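Local coordinates for probable ribosomal RNA small subunit methyltransferase (Thermus thermophilus, PDB 3DMH), which probably methylates N2 of a guanosine in 16S ribosomal RNA, using S-adenosylmethionine as the methyl donor, at residues A[140-145]-A[165-170]. Sequence-based numbering, arbitrary orientation.
Sequences DKNKGF and EGPYRV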
loop_
_atom_site.group_PDB
_atom_site.type_symbol
_atom_site.label_atom_id
_atom_site.label_comp_id
_atom_site.label_asym_id
_atom_site.label_seq_id
_atom_site.Cartn_x
_atom_site.Cartn_y
_atom_site.Cartn_z
ATOM N N ASP A 140 6.105 -15.627 -8.911
ATOM C CA ASP A 140 6.707 -16.596 -8.000
ATOM C C ASP A 140 5.805 -17.827 -7.967
ATOM O O ASP A 140 4.613 -17.723 -7.685
ATOM C CB ASP A 140 6.779 -15.923 -6.616
ATOM C CG ASP A 140 7.506 -16.753 -5.560
ATOM O OD1 ASP A 140 7.725 -17.968 -5.736
ATOM O OD2 ASP A 140 7.834 -16.151 -4.515
ATOM N N LYS A 141 6.357 -18.997 -8.283
ATOM C CA LYS A 141 5.551 -20.202 -8.238
ATOM C C LYS A 141 5.023 -20.513 -6.835
ATOM O O LYS A 141 3.998 -21.181 -6.702
ATOM C CB LYS A 141 6.323 -21.392 -8.810
ATOM C CG LYS A 141 6.321 -21.447 -10.332
ATOM C CD LYS A 141 7.307 -22.486 -10.834
ATOM C CE LYS A 141 6.854 -23.911 -10.553
ATOM N NZ LYS A 141 5.821 -24.377 -11.519
ATOM N N ASN A 142 5.713 -20.019 -5.803
ATOM C CA ASN A 142 5.241 -20.132 -4.418
ATOM C C ASN A 142 4.162 -19.101 -4.086
ATOM O O ASN A 142 3.577 -19.133 -2.992
ATOM C CB ASN A 142 6.391 -19.957 -3.421
ATOM C CG ASN A 142 7.509 -20.949 -3.633
ATOM O OD1 ASN A 142 8.682 -20.568 -3.668
ATOM N ND2 ASN A 142 7.162 -22.224 -3.781
ATOM N N LYS A 143 3.921 -18.179 -5.012
ATOM C CA LYS A 143 2.917 -17.136 -4.810
ATOM C C LYS A 143 2.006 -17.005 -6.031
ATOM O O LYS A 143 1.799 -15.904 -6.560
ATOM C CB LYS A 143 3.570 -15.798 -4.445
ATOM C CG LYS A 143 4.411 -15.872 -3.186
ATOM C CD LYS A 143 5.019 -14.531 -2.865
ATOM C CE LYS A 143 6.006 -14.628 -1.726
ATOM N NZ LYS A 143 6.605 -13.285 -1.477
ATOM N N GLY A 144 1.491 -18.146 -6.482
ATOM C CA GLY A 144 0.431 -18.191 -7.485
ATOM C C GLY A 144 0.791 -18.009 -8.951
ATOM O O GLY A 144 -0.110 -17.936 -9.788
ATOM N N PHE A 145 2.076 -17.976 -9.289
ATOM C CA PHE A 145 2.455 -17.746 -10.696
ATOM C C PHE A 145 1.748 -18.667 -11.700
ATOM O O PHE A 145 1.261 -18.214 -12.742
ATOM C CB PHE A 145 3.972 -17.799 -10.939
ATOM C CG PHE A 145 4.339 -17.596 -12.389
ATOM C CD1 PHE A 145 4.426 -16.312 -12.922
ATOM C CD2 PHE A 145 4.533 -18.687 -13.235
ATOM C CE1 PHE A 145 4.733 -16.116 -14.271
ATOM C CE2 PHE A 145 4.837 -18.498 -14.580
ATOM C CZ PHE A 145 4.940 -17.204 -15.098
ATOM N N GLU A 165 14.355 -18.717 -12.702
ATOM C CA GLU A 165 15.417 -18.634 -11.708
ATOM C C GLU A 165 14.811 -19.089 -10.394
ATOM O O GLU A 165 14.037 -18.359 -9.785
ATOM C CB GLU A 165 15.971 -17.203 -11.589
ATOM C CG GLU A 165 17.080 -17.041 -10.533
ATOM C CD GLU A 165 18.404 -17.648 -10.964
ATOM O OE1 GLU A 165 18.811 -17.419 -12.122
ATOM O OE2 GLU A 165 19.038 -18.357 -10.147
ATOM N N GLY A 166 15.134 -20.312 -9.978
ATOM C CA GLY A 166 14.508 -20.885 -8.795
ATOM C C GLY A 166 13.006 -20.984 -8.995
ATOM O O GLY A 166 12.560 -21.542 -10.008
ATOM N N PRO A 167 12.218 -20.426 -8.044
ATOM C CA PRO A 167 10.763 -20.415 -8.163
ATOM C C PRO A 167 10.251 -19.222 -8.988
ATOM O O PRO A 167 9.054 -19.154 -9.283
ATOM C CB PRO A 167 10.313 -20.257 -6.708
ATOM C CG PRO A 167 11.359 -19.358 -6.121
ATOM C CD PRO A 167 12.661 -19.805 -6.779
ATOM N N TYR A 168 11.154 -18.320 -9.374
ATOM C CA TYR A 168 10.762 -17.068 -10.040
ATOM C C TYR A 168 10.670 -17.261 -11.541
ATOM O O TYR A 168 11.482 -17.986 -12.136
ATOM C CB TYR A 168 11.714 -15.924 -9.672
ATOM C CG TYR A 168 11.875 -15.807 -8.176
ATOM C CD1 TYR A 168 10.833 -15.311 -7.382
ATOM C CD2 TYR A 168 13.045 -16.231 -7.550
ATOM C CE1 TYR A 168 10.961 -15.240 -6.003
ATOM C CE2 TYR A 168 13.186 -16.149 -6.169
ATOM C CZ TYR A 168 12.145 -15.660 -5.409
ATOM O OH TYR A 168 12.295 -15.586 -4.040
ATOM N N ARG A 169 9.669 -16.621 -12.146
ATOM C CA ARG A 169 9.371 -16.808 -13.568
ATOM C C ARG A 169 9.064 -15.476 -14.224
ATOM O O ARG A 169 8.489 -14.587 -13.585
ATOM C CB ARG A 169 8.133 -17.689 -13.746
ATOM C CG ARG A 169 8.256 -19.128 -13.263
ATOM C CD ARG A 169 9.220 -19.906 -14.143
ATOM N NE ARG A 169 9.341 -21.309 -13.734
ATOM C CZ ARG A 169 10.127 -21.754 -12.754
ATOM N NH1 ARG A 169 10.884 -20.919 -12.056
ATOM N NH2 ARG A 169 10.158 -23.056 -12.476
ATOM N N VAL A 170 9.432 -15.366 -15.499
ATOM C CA VAL A 170 8.879 -14.352 -16.403
ATOM C C VAL A 170 8.311 -15.074 -17.614
ATOM O O VAL A 170 8.979 -15.951 -18.186
ATOM C CB VAL A 170 9.934 -13.358 -16.912
ATOM C CG1 VAL A 170 9.260 -12.255 -17.751
ATOM C CG2 VAL A 170 10.718 -12.749 -15.759
#
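Arg169 meets Phe145 with its CB, which sits over the centre of the phenyl ring. This is a CH-pi contact, 3.5 Å from Arg169 CB to the Phe145 ring centroid and 14° off the ring normal. Arg169 then bends at chi2 (-69°), which brings the edge of its guanidinium to the carbonyls of its own hairpin turn. There NH1 gives two bonds within the guanidinium plane. One is nearly straight, Arg169 NH1 to Gly166 O at 2.7 Å; the other runs from Arg169 NH1 to Tyr168 O at 3.0 Å and comes from above the carbonyl plane. These bonds fix the rotation of the guanidinium, with one face turned to Lys141 CD, 3.3 Å from Arg169 NH2. Lys141 NZ and Arg169 NH2 are like charges 4.6 Å apart; the salt bridge of Lys141 NZ to Glu146 may offset this. With an alanine here in place of Arg169, Gly166 O and Tyr168 O would probably each lose a donor, and Lys141 CD the flat group it lies on.

The backbones join through Lys141 N and Pro167 O, 2.9 Å apart. Asp140 and Tyr168 form a non-hydrogen-bonded antiparallel pair. Their side chains run side by side, with Asp140 OD2 3.6 Å from Tyr168 CE1. With chi1 at -175°, CG of Asp140 swings away from its own N, which lays the carboxylate beside the Tyr168 ring. Its OD1 accepts from Asn142 N, above the carboxylate plane, in an Asx turn. Pro167 CB packs against both Asp140 OD1 and Asn142 OD1. Glu165 to Tyr168 form a type II' turn linking strands 159-165 and 168-174. The contact thus joins this beta-hairpin to the end of strand 133-140, in a seven-stranded sheet with the 3-2-1-4-5-7-6 strand order of the Rossmann-like methyltransferase fold.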